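Local coordinates for gentamicin resistance protein (Enterococcus gallinarum, PDB 6CTZ) that probably confers resistance to aminoglycosides such as kanamycin by transferring a phosphate group from a guanine nucleotide to the 2''-hydroxyl of the antibiotic, at residues 29-32 against 38-41; 179-184 against 254-259; 225-230 against 240-245. The protein carries 2 engineered substitutions. All coordinates share one frame; numbering follows the deposited sequence. Where two conformers were deposited one is given.

Contact 1 of 3, residues 29-32 against 38-41; sequences NYAI and WVFR. With GDP (guanosine-5'-diphosphate), chain B.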
loop_
_atom_site.group_PDB
_atom_site.type_symbol
_atom_site.label_atom_id
_atom_site.label_comp_id
_atom_site.label_asym_id
_atom_site.label_seq_id
_atom_site.Cartn_x
_atom_site.Cartn_y
_atom_site.Cartn_z
ATOM N N ASN A 29 -8.573 1.847 8.157
ATOM C CA ASN A 29 -9.718 0.963 8.272
ATOM C C ASN A 29 -9.591 -0.093 9.341
ATOM O O ASN A 29 -8.552 -0.566 9.608
ATOM C CB ASN A 29 -9.934 0.202 6.950
ATOM C CG ASN A 29 -10.294 1.094 5.810
ATOM O OD1 ASN A 29 -11.389 1.534 5.694
ATOM N ND2 ASN A 29 -9.333 1.407 5.022
ATOM N N TYR A 30 -10.722 -0.453 9.920
ATOM C CA TYR A 30 -10.830 -1.563 10.857
ATOM C C TYR A 30 -11.669 -2.648 10.196
ATOM O O TYR A 30 -12.778 -2.376 9.727
ATOM C CB TYR A 30 -11.502 -1.077 12.142
ATOM C CG TYR A 30 -11.790 -2.142 13.165
ATOM C CD1 TYR A 30 -10.774 -2.926 13.693
ATOM C CD2 TYR A 30 -13.081 -2.349 13.624
ATOM C CE1 TYR A 30 -11.042 -3.896 14.647
ATOM C CE2 TYR A 30 -13.359 -3.310 14.582
ATOM C CZ TYR A 30 -12.336 -4.087 15.083
ATOM O OH TYR A 30 -12.608 -5.051 16.031
ATOM N N ALA A 31 -11.137 -3.866 10.136
ATOM C CA ALA A 31 -11.802 -4.970 9.453
ATOM C C ALA A 31 -12.165 -6.054 10.457
ATOM O O ALA A 31 -11.342 -6.443 11.295
ATOM C CB ALA A 31 -10.922 -5.563 8.347
ATOM N N ILE A 32 -13.400 -6.543 10.363
ATOM C CA ILE A 32 -13.872 -7.660 11.171
ATOM C C ILE A 32 -14.352 -8.764 10.239
ATOM O O ILE A 32 -14.645 -8.541 9.064
ATOM C CB ILE A 32 -14.975 -7.250 12.163
ATOM C CG1 ILE A 32 -16.219 -6.746 11.423
ATOM C CG2 ILE A 32 -14.440 -6.192 13.107
ATOM C CD1 ILE A 32 -17.393 -6.445 12.349
ATOM N N TRP A 38 -17.424 -13.138 5.797
ATOM C CA TRP A 38 -17.661 -11.786 5.307
ATOM C C TRP A 38 -16.748 -10.818 6.034
ATOM O O TRP A 38 -16.751 -10.767 7.268
ATOM C CB TRP A 38 -19.112 -11.366 5.543
ATOM C CG TRP A 38 -20.080 -12.093 4.679
ATOM C CD1 TRP A 38 -20.866 -13.148 5.033
ATOM C CD2 TRP A 38 -20.365 -11.819 3.301
ATOM N NE1 TRP A 38 -21.628 -13.544 3.960
ATOM C CE2 TRP A 38 -21.338 -12.747 2.884
ATOM C CE3 TRP A 38 -19.887 -10.877 2.381
ATOM C CZ2 TRP A 38 -21.847 -12.761 1.587
ATOM C CZ3 TRP A 38 -20.390 -10.893 1.093
ATOM C CH2 TRP A 38 -21.363 -11.828 0.708
ATOM N N VAL A 39 -16.004 -10.035 5.275
ATOM C CA VAL A 39 -15.202 -9.003 5.855
ATOM C C VAL A 39 -16.015 -7.704 5.849
ATOM O O VAL A 39 -16.462 -7.288 4.828
ATOM C CB VAL A 39 -13.889 -8.757 5.030
ATOM C CG1 VAL A 39 -13.112 -7.580 5.593
ATOM C CG2 VAL A 39 -13.047 -10.010 4.951
ATOM N N PHE A 40 -16.232 -7.117 7.001
ATOM C CA PHE A 40 -16.812 -5.784 7.093
ATOM C C PHE A 40 -15.719 -4.801 7.477
ATOM O O PHE A 40 -14.984 -5.020 8.451
ATOM C CB PHE A 40 -18.029 -5.734 8.022
ATOM C CG PHE A 40 -19.263 -6.252 7.367
ATOM C CD1 PHE A 40 -19.545 -7.611 7.369
ATOM C CD2 PHE A 40 -20.103 -5.390 6.678
ATOM C CE1 PHE A 40 -20.679 -8.099 6.738
ATOM C CE2 PHE A 40 -21.226 -5.869 6.040
ATOM C CZ PHE A 40 -21.511 -7.224 6.062
ATOM N N ARG A 41 -15.591 -3.743 6.683
ATOM C CA ARG A 41 -14.430 -2.870 6.737
ATOM C C ARG A 41 -14.912 -1.445 6.965
ATOM O O ARG A 41 -15.668 -0.899 6.147
ATOM C CB ARG A 41 -13.633 -2.999 5.440
ATOM C CG ARG A 41 -12.300 -2.280 5.435
ATOM C CD ARG A 41 -11.644 -2.599 4.116
ATOM N NE ARG A 41 -10.407 -1.917 3.754
ATOM C CZ ARG A 41 -10.330 -0.993 2.800
ATOM N NH1 ARG A 41 -11.430 -0.540 2.205
ATOM N NH2 ARG A 41 -9.149 -0.519 2.430
HETATM P PB GDP B . -5.995 -0.161 5.963
HETATM O O1B GDP B . -6.462 0.605 4.749
HETATM O O2B GDP B . -4.554 -0.612 5.836
HETATM O O3B GDP B . -6.299 0.571 7.250
HETATM O O3A GDP B . -6.934 -1.478 6.012
HETATM P PA GDP B . -6.867 -2.810 5.092
HETATM O O1A GDP B . -7.809 -2.701 3.930
HETATM O O2A GDP B . -5.427 -3.114 4.716
HETATM O "O5'" GDP B . -7.487 -3.908 6.115
HETATM C "C5'" GDP B . -6.887 -4.073 7.393
HETATM C "C4'" GDP B . -6.403 -5.497 7.527
HETATM O "O4'" GDP B . -7.534 -6.367 7.547
HETATM C "C3'" GDP B . -5.556 -6.002 6.371
HETATM O "O3'" GDP B . -4.192 -5.576 6.453
HETATM C "C2'" GDP B . -5.687 -7.491 6.570
HETATM O "O2'" GDP B . -4.874 -7.923 7.666
HETATM C "C1'" GDP B . -7.136 -7.622 7.010
HETATM N N9 GDP B . -7.996 -7.900 5.843
HETATM C C8 GDP B . -8.765 -7.030 5.149
HETATM N N7 GDP B . -9.406 -7.688 4.149
HETATM C C5 GDP B . -9.044 -8.984 4.214
HETATM C C6 GDP B . -9.326 -10.214 3.464
HETATM O O6 GDP B . -10.111 -10.205 2.497
HETATM N N1 GDP B . -8.725 -11.337 3.885
HETATM C C2 GDP B . -7.874 -11.383 4.935
HETATM N N2 GDP B . -7.328 -12.561 5.293
HETATM N N3 GDP B . -7.559 -10.290 5.664
HETATM C C4 GDP B . -8.122 -9.108 5.338
HETATM O O HOH W 1 -13.631 0.304 4.187
#

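Contact 2 of 3, residues 179-184 against 254-259; sequences PVYTRY and LIRKVS. Engineered in segment 254-259: L254 (natural residue His).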
loop_
_atom_site.group_PDB
_atom_site.type_symbol
_atom_site.label_atom_id
_atom_site.label_comp_id
_atom_site.label_asym_id
_atom_site.label_seq_id
_atom_site.Cartn_x
_atom_site.Cartn_y
_atom_site.Cartn_z
ATOM N N PRO A 179 16.124 14.721 -13.328
ATOM C CA PRO A 179 14.956 14.370 -14.157
ATOM C C PRO A 179 14.822 12.885 -14.420
ATOM O O PRO A 179 13.706 12.408 -14.666
ATOM C CB PRO A 179 15.200 15.155 -15.455
ATOM C CG PRO A 179 16.040 16.307 -15.032
ATOM C CD PRO A 179 16.935 15.788 -13.938
ATOM N N VAL A 180 15.924 12.134 -14.371
ATOM C CA VAL A 180 15.835 10.688 -14.542
ATOM C C VAL A 180 14.918 10.073 -13.488
ATOM O O VAL A 180 14.305 9.025 -13.726
ATOM C CB VAL A 180 17.241 10.051 -14.571
ATOM C CG1 VAL A 180 17.897 10.112 -13.200
ATOM C CG2 VAL A 180 17.178 8.622 -15.089
ATOM N N TYR A 181 14.781 10.722 -12.330
ATOM C CA TYR A 181 13.880 10.258 -11.280
ATOM C C TYR A 181 12.544 10.983 -11.281
ATOM O O TYR A 181 11.520 10.365 -10.999
ATOM C CB TYR A 181 14.513 10.430 -9.892
ATOM C CG TYR A 181 15.841 9.749 -9.726
ATOM C CD1 TYR A 181 16.084 8.495 -10.278
ATOM C CD2 TYR A 181 16.864 10.373 -9.025
ATOM C CE1 TYR A 181 17.321 7.876 -10.128
ATOM C CE2 TYR A 181 18.095 9.767 -8.873
ATOM C CZ TYR A 181 18.318 8.521 -9.429
ATOM O OH TYR A 181 19.540 7.910 -9.280
ATOM N N THR A 182 12.526 12.287 -11.568
ATOM C CA THR A 182 11.321 13.079 -11.345
ATOM C C THR A 182 10.347 13.062 -12.515
ATOM O O THR A 182 9.158 13.341 -12.311
ATOM C CB THR A 182 11.672 14.531 -11.003
ATOM O OG1 THR A 182 12.361 15.130 -12.105
ATOM C CG2 THR A 182 12.543 14.605 -9.755
ATOM N N ARG A 183 10.805 12.746 -13.721
ATOM C CA ARG A 183 9.925 12.701 -14.883
ATOM C C ARG A 183 9.422 11.276 -15.093
ATOM O O ARG A 183 10.203 10.320 -15.046
ATOM C CB ARG A 183 10.647 13.209 -16.131
ATOM C CG ARG A 183 11.085 14.665 -16.024
ATOM C CD ARG A 183 11.609 15.203 -17.351
ATOM N NE ARG A 183 10.593 15.133 -18.398
ATOM C CZ ARG A 183 9.768 16.127 -18.713
ATOM N NH1 ARG A 183 9.837 17.286 -18.069
ATOM N NH2 ARG A 183 8.876 15.964 -19.680
ATOM N N TYR A 184 8.118 11.135 -15.305
ATOM C CA TYR A 184 7.533 9.818 -15.508
ATOM C C TYR A 184 6.246 9.966 -16.306
ATOM O O TYR A 184 5.678 11.056 -16.408
ATOM C CB TYR A 184 7.273 9.102 -14.172
ATOM C CG TYR A 184 6.331 9.842 -13.236
ATOM C CD1 TYR A 184 4.957 9.645 -13.306
ATOM C CD2 TYR A 184 6.815 10.740 -12.288
ATOM C CE1 TYR A 184 4.091 10.315 -12.459
ATOM C CE2 TYR A 184 5.956 11.416 -11.434
ATOM C CZ TYR A 184 4.596 11.199 -11.524
ATOM O OH TYR A 184 3.722 11.867 -10.686
ATOM N N LEU A 254 17.101 2.192 -11.416
ATOM C CA LEU A 254 15.742 2.065 -10.909
ATOM C C LEU A 254 15.737 1.699 -9.427
ATOM O O LEU A 254 14.924 2.224 -8.653
ATOM C CB LEU A 254 14.960 1.045 -11.743
ATOM C CG LEU A 254 13.504 0.813 -11.326
ATOM C CD1 LEU A 254 12.678 2.096 -11.293
ATOM C CD2 LEU A 254 12.878 -0.199 -12.265
ATOM N N ILE A 255 16.641 0.806 -9.005
ATOM C CA ILE A 255 16.722 0.462 -7.586
ATOM C C ILE A 255 17.118 1.679 -6.762
ATOM O O ILE A 255 16.591 1.904 -5.666
ATOM C CB ILE A 255 17.667 -0.734 -7.361
ATOM C CG1 ILE A 255 17.003 -2.038 -7.803
ATOM C CG2 ILE A 255 18.144 -0.802 -5.909
ATOM C CD1 ILE A 255 15.873 -2.522 -6.878
ATOM N N ARG A 256 18.056 2.487 -7.269
ATOM C CA ARG A 256 18.399 3.726 -6.576
ATOM C C ARG A 256 17.173 4.622 -6.423
ATOM O O ARG A 256 16.896 5.136 -5.331
ATOM C CB ARG A 256 19.527 4.459 -7.303
ATOM C CG ARG A 256 19.811 5.829 -6.701
ATOM C CD ARG A 256 20.244 5.758 -5.239
ATOM N NE ARG A 256 21.418 4.909 -5.044
ATOM C CZ ARG A 256 22.675 5.322 -5.155
ATOM N NH1 ARG A 256 22.946 6.588 -5.455
ATOM N NH2 ARG A 256 23.659 4.459 -4.959
ATOM N N LYS A 257 16.413 4.801 -7.506
ATOM C CA LYS A 257 15.195 5.603 -7.428
ATOM C C LYS A 257 14.239 5.064 -6.369
ATOM O O LYS A 257 13.722 5.820 -5.538
ATOM C CB LYS A 257 14.504 5.609 -8.786
ATOM C CG LYS A 257 13.267 6.480 -8.826
ATOM C CD LYS A 257 12.575 6.412 -10.171
ATOM C CE LYS A 257 11.262 7.169 -10.152
ATOM N NZ LYS A 257 10.559 7.100 -11.463
ATOM N N VAL A 258 13.986 3.753 -6.391
ATOM C CA VAL A 258 13.062 3.187 -5.413
ATOM C C VAL A 258 13.629 3.315 -4.001
ATOM O O VAL A 258 12.881 3.541 -3.042
ATOM C CB VAL A 258 12.705 1.736 -5.784
ATOM C CG1 VAL A 258 11.741 1.147 -4.753
ATOM C CG2 VAL A 258 12.057 1.690 -7.142
ATOM N N SER A 259 14.954 3.206 -3.847
ATOM C CA SER A 259 15.543 3.351 -2.524
ATOM C C SER A 259 15.345 4.762 -1.988
ATOM O O SER A 259 15.222 4.952 -0.772
ATOM C CB SER A 259 17.027 2.972 -2.559
ATOM O OG SER A 259 17.829 4.031 -3.055
HETATM O O HOH W 2 11.643 8.414 -13.736
#

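Contact 3 of 3, residues 225-230 against 240-245; sequences YDYVYL and RQVMAY. With KAN (kanamycin a), chain E.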
loop_
_atom_site.group_PDB
_atom_site.type_symbol
_atom_site.label_atom_id
_atom_site.label_comp_id
_atom_site.label_asym_id
_atom_site.label_seq_id
_atom_site.Cartn_x
_atom_site.Cartn_y
_atom_site.Cartn_z
ATOM N N TYR A 225 6.571 3.845 -8.023
ATOM C CA TYR A 225 6.249 3.866 -6.600
ATOM C C TYR A 225 5.745 2.510 -6.111
ATOM O O TYR A 225 5.919 2.175 -4.932
ATOM C CB TYR A 225 5.238 4.970 -6.253
ATOM C CG TYR A 225 5.146 5.120 -4.762
ATOM C CD1 TYR A 225 6.106 5.848 -4.069
ATOM C CD2 TYR A 225 4.143 4.476 -4.029
ATOM C CE1 TYR A 225 6.065 5.961 -2.692
ATOM C CE2 TYR A 225 4.096 4.582 -2.644
ATOM C CZ TYR A 225 5.058 5.333 -1.985
ATOM O OH TYR A 225 5.034 5.442 -0.614
ATOM N N ASP A 226 5.139 1.706 -6.990
ATOM C CA ASP A 226 4.632 0.414 -6.534
ATOM C C ASP A 226 5.740 -0.583 -6.240
ATOM O O ASP A 226 5.440 -1.708 -5.830
ATOM C CB ASP A 226 3.598 -0.164 -7.506
ATOM C CG ASP A 226 2.163 0.232 -7.158
ATOM O OD1 ASP A 226 1.910 0.823 -6.077
ATOM O OD2 ASP A 226 1.274 -0.084 -7.977
ATOM N N TYR A 227 7.008 -0.208 -6.415
ATOM C CA TYR A 227 8.098 -1.044 -5.941
ATOM C C TYR A 227 8.520 -0.746 -4.504
ATOM O O TYR A 227 9.326 -1.506 -3.962
ATOM C CB TYR A 227 9.327 -0.873 -6.838
ATOM C CG TYR A 227 9.188 -1.421 -8.240
ATOM C CD1 TYR A 227 9.101 -2.793 -8.469
ATOM C CD2 TYR A 227 9.203 -0.570 -9.342
ATOM C CE1 TYR A 227 9.004 -3.300 -9.742
ATOM C CE2 TYR A 227 9.112 -1.074 -10.635
ATOM C CZ TYR A 227 9.007 -2.438 -10.824
ATOM O OH TYR A 227 8.929 -2.976 -12.084
ATOM N N VAL A 228 8.011 0.323 -3.874
ATOM C CA VAL A 228 8.610 0.808 -2.624
ATOM C C VAL A 228 8.584 -0.247 -1.524
ATOM O O VAL A 228 9.594 -0.456 -0.838
ATOM C CB VAL A 228 8.014 2.158 -2.175
ATOM C CG1 VAL A 228 6.546 2.050 -1.812
ATOM C CG2 VAL A 228 8.807 2.716 -0.990
ATOM N N TYR A 229 7.438 -0.916 -1.325
ATOM C CA TYR A 229 7.348 -1.915 -0.264
ATOM C C TYR A 229 7.827 -3.287 -0.696
ATOM O O TYR A 229 8.191 -4.100 0.162
ATOM C CB TYR A 229 5.945 -1.959 0.362
ATOM C CG TYR A 229 5.556 -0.600 0.893
ATOM C CD1 TYR A 229 6.269 -0.007 1.930
ATOM C CD2 TYR A 229 4.493 0.107 0.338
ATOM C CE1 TYR A 229 5.948 1.256 2.389
ATOM C CE2 TYR A 229 4.163 1.372 0.797
ATOM C CZ TYR A 229 4.898 1.942 1.819
ATOM O OH TYR A 229 4.574 3.194 2.276
ATOM N N LEU A 230 7.883 -3.557 -2.000
ATOM C CA LEU A 230 8.641 -4.719 -2.443
ATOM C C LEU A 230 10.094 -4.595 -1.992
ATOM O O LEU A 230 10.682 -5.546 -1.464
ATOM C CB LEU A 230 8.539 -4.879 -3.965
ATOM C CG LEU A 230 7.134 -5.169 -4.502
ATOM C CD1 LEU A 230 7.184 -5.479 -5.993
ATOM C CD2 LEU A 230 6.427 -6.272 -3.726
ATOM N N ARG A 240 14.237 -7.070 -7.713
ATOM C CA ARG A 240 14.892 -7.132 -9.016
ATOM C C ARG A 240 14.291 -8.218 -9.898
ATOM O O ARG A 240 14.260 -8.068 -11.123
ATOM C CB ARG A 240 16.394 -7.349 -8.829
ATOM C CG ARG A 240 17.136 -6.095 -8.412
ATOM C CD ARG A 240 18.598 -6.399 -8.081
ATOM N NE ARG A 240 19.383 -5.187 -7.854
ATOM C CZ ARG A 240 20.013 -4.517 -8.817
ATOM N NH1 ARG A 240 19.950 -4.938 -10.074
ATOM N NH2 ARG A 240 20.689 -3.415 -8.521
ATOM N N GLN A 241 13.810 -9.318 -9.298
ATOM C CA GLN A 241 13.129 -10.360 -10.065
ATOM C C GLN A 241 11.825 -9.840 -10.661
ATOM O O GLN A 241 11.513 -10.126 -11.821
ATOM C CB GLN A 241 12.820 -11.565 -9.174
ATOM C CG GLN A 241 13.997 -12.387 -8.693
ATOM C CD GLN A 241 13.536 -13.569 -7.846
ATOM O OE1 GLN A 241 13.469 -13.481 -6.617
ATOM N NE2 GLN A 241 13.192 -14.672 -8.504
ATOM N N VAL A 242 11.043 -9.099 -9.874
ATOM C CA VAL A 242 9.822 -8.486 -10.401
ATOM C C VAL A 242 10.160 -7.525 -11.535
ATOM O O VAL A 242 9.543 -7.557 -12.607
ATOM C CB VAL A 242 9.032 -7.789 -9.278
ATOM C CG1 VAL A 242 7.783 -7.135 -9.861
ATOM C CG2 VAL A 242 8.637 -8.785 -8.174
ATOM N N MET A 243 11.171 -6.675 -11.320
ATOM C CA MET A 243 11.570 -5.715 -12.346
ATOM C C MET A 243 11.979 -6.415 -13.633
ATOM O O MET A 243 11.641 -5.961 -14.732
ATOM C CB MET A 243 12.727 -4.862 -11.830
ATOM C CG MET A 243 12.303 -3.918 -10.721
ATOM S SD MET A 243 13.724 -3.096 -9.994
ATOM C CE MET A 243 12.848 -1.889 -8.984
ATOM N N ALA A 244 12.700 -7.532 -13.522
ATOM C CA ALA A 244 13.123 -8.242 -14.722
ATOM C C ALA A 244 11.920 -8.779 -15.486
ATOM O O ALA A 244 11.828 -8.624 -16.709
ATOM C CB ALA A 244 14.092 -9.360 -14.354
ATOM N N TYR A 245 10.974 -9.406 -14.780
ATOM C CA TYR A 245 9.796 -9.933 -15.465
ATOM C C TYR A 245 8.985 -8.817 -16.107
ATOM O O TYR A 245 8.328 -9.033 -17.132
ATOM C CB TYR A 245 8.928 -10.738 -14.497
ATOM C CG TYR A 245 9.334 -12.185 -14.339
ATOM C CD1 TYR A 245 9.568 -12.979 -15.456
ATOM C CD2 TYR A 245 9.456 -12.766 -13.078
ATOM C CE1 TYR A 245 9.918 -14.312 -15.324
ATOM C CE2 TYR A 245 9.803 -14.097 -12.935
ATOM C CZ TYR A 245 10.033 -14.867 -14.060
ATOM O OH TYR A 245 10.375 -16.198 -13.927
HETATM C C1 KAN E . 6.582 1.007 8.239
HETATM C C2 KAN E . 8.045 1.448 8.299
HETATM C C3 KAN E . 8.935 0.230 8.429
HETATM C C4 KAN E . 8.524 -0.501 9.696
HETATM C C5 KAN E . 7.051 -0.900 9.647
HETATM C C6 KAN E . 6.601 -1.556 10.949
HETATM C C7 KAN E . 3.178 -0.297 4.393
HETATM C C8 KAN E . 2.919 0.686 5.531
HETATM C C9 KAN E . 4.245 1.115 6.167
HETATM C C10 KAN E . 5.060 -0.086 6.649
HETATM C C11 KAN E . 5.253 -1.092 5.512
HETATM C C12 KAN E . 3.919 -1.522 4.914
HETATM C C13 KAN E . 1.464 2.609 5.823
HETATM C C14 KAN E . 0.215 3.122 5.123
HETATM C C15 KAN E . 0.639 3.951 3.908
HETATM C C16 KAN E . 1.571 5.072 4.353
HETATM C C17 KAN E . 2.736 4.492 5.133
HETATM C C18 KAN E . 3.590 5.622 5.686
HETATM N N1 KAN E . 5.185 -1.853 10.842
HETATM N N2 KAN E . 5.977 -2.274 5.968
HETATM N N3 KAN E . 1.907 -0.679 3.779
HETATM N N4 KAN E . -0.500 4.515 3.194
HETATM O O5 KAN E . 6.187 0.206 9.357
HETATM O O6 KAN E . 8.362 2.160 7.099
HETATM O O7 KAN E . 10.313 0.611 8.512
HETATM O O8 KAN E . 9.332 -1.671 9.839
HETATM O O9 KAN E . 6.387 0.301 7.011
HETATM O O10 KAN E . 3.972 1.955 7.301
HETATM O O11 KAN E . 2.230 1.795 4.937
HETATM O O12 KAN E . 2.253 3.726 6.224
HETATM O O13 KAN E . -0.590 1.994 4.769
HETATM O O14 KAN E . 2.109 5.794 3.232
HETATM O O15 KAN E . 4.690 5.066 6.415
#

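Contact 1 of 3, residues 29-32 against 38-41
I32 and F40 face each other as a hydrogen-bonded antiparallel pair, the two short strands running at 156° to one another. I32 N donates to F40 O at 2.9 Å, and F40 N returns a bond to I32 O. One residue along, A31 and R41 form a non-hydrogen-bonded pair whose side chains point to the nucleotide face of the sheet, while I32 CG1 lies on F40 CB on the reverse face. R41 and N29 carry the polar part. With CG anti to the backbone N (chi1 -172°) and the chain straight as far as NE, the R41 guanidinium reaches the alpha-phosphate of GDP, where R41 NE at 2.7 Å and R41 NH2 at 3.0 Å both donate to GDP O1A. The amide of N29 stacks on one face of the guanidinium, planes 20° apart. N29 ND2 and R41 NH2 come within 3.2 Å, but both are donors; ND2 of N29 instead bonds to GDP O1B at 3.0 Å, and the backbone N of N29 to GDP O3B. A31 CB touches the ribose at GDP O4', 3.6 Å away. A salt bridge from R41 NH1 to E55 of helix 46-62 holds the NH1 end of the guanidinium, recalling the strand-helix ion pair of protein kinases. The hairpin thus grips both phosphates of GDP, and the arginine probably offsets part of their negative charge.

Contact 2 of 3, residues 179-184 against 254-259
Y181 and K257 meet side by side, both leaving the backbone at an angle to the line between the segments: Y181 has CG anti to the carbonyl carbon (chi1 -56°), whereas K257 places CG anti to the backbone N (chi1 -177°) and then runs fully extended to NZ. They lie alongside, head to tail, the ring reaching back along the aliphatic chain of the lysine with Y181 CD1 3.6 Å from K257 CB and 3.8 Å from K257 CG, while the lysine travels the other way until its CE sits 3.3 Å from Y181 O. Beyond the ring, the phenol oxygen of Y181 rests against the aliphatic start of R256, OH to CG at 3.3 Å. R256 then bends at its second and third torsions, taking its guanidinium away from the tyrosine, the ring and guanidinium planes 44° apart. S259 OG, a turn further on, bonds to R256 O. The contact ties the short helix 179-182 to the long helix 251-276 in the helical C-terminal lobe of the kinase-like fold, beside helix 162-176, whose Y175 also touches Y181. Helix 179-182 ends here, R183 N still bonding to P179 O as R183 itself leaves helical geometry. A water lies 2.7 Å from both V180 O and R183 O and accepts a bond from K257 NZ at 2.8 Å, linking the lysine to these carbonyls. The ammonium also forms salt bridges with D222 and D224. K257 is buried, and the two aspartates probably compensate its charge and would be expected to favour the protonated lysine.

Contact 3 of 3, residues 225-230 against 240-245
A Met-aromatic contact joins Y227, in the 3-10 turn that leads into helix 228-234, to M243 of helix 236-246. The methyl end of the methionine sits squarely over the ring: M243 CE is 3.8 Å from the centroid of Y227 and 12° off the ring normal, a CH-pi contact, with M243 SD farther out above the same ring at 4.8 Å. M243 has CG anti to the carbonyl carbon (chi1 -69°) and an extended chain beyond it, which carries CE from the phenol side of the ring to over its centre; CG itself lies 3.5 Å from Y227 CE1. V242 comes at the ring from another direction, its CG1 near the ring plane at the edge and 4.0 Å from Y227 CE1. The other methyl of V242, CG2, lies 4.2 Å from L230 CD1, one turn on from Y227. These helices belong to the helical C-terminal lobe of the aminoglycoside phosphotransferase fold, where M243 also packs on the engineered L254 and on I255 of helix 251-276, and V242 on A113 of helix 106-125. The phenol of Y227 is anchored through its hydroxyl by a hydrogen bond to E248. Y229, two residues past Y227, turns to the antibiotic instead: kanamycin C7 stands 3.7 Å above its ring, over the centre, and V228 CG1 lies against the opposite face, toward its rim. Y229 OH is hydrogen-bonded to D265, another residue of the kanamycin pocket.

Overall arrangement
Contact 1 lies in the nucleotide-binding lobe, across the chain's centre from contacts 2 and 3, with centres about 36 and 28 Å away from theirs. It is buried, with the nucleotide bound against one face of its sheet, and combines backbone bonding between strands with charge held against phosphate. Contacts 2 and 3 share the helical lobe, centres about 13 Å apart, and touch through helix 251-276, whose V258 lies against Y227 and V228. Contact 3 is wholly buried and apolar across its interface, whereas contact 2 is only partly buried and pairs aliphatic packing with a charged lysine end. The ligands divide likewise: contact 1 meets GDP, and contact 3 meets kanamycin through Y229.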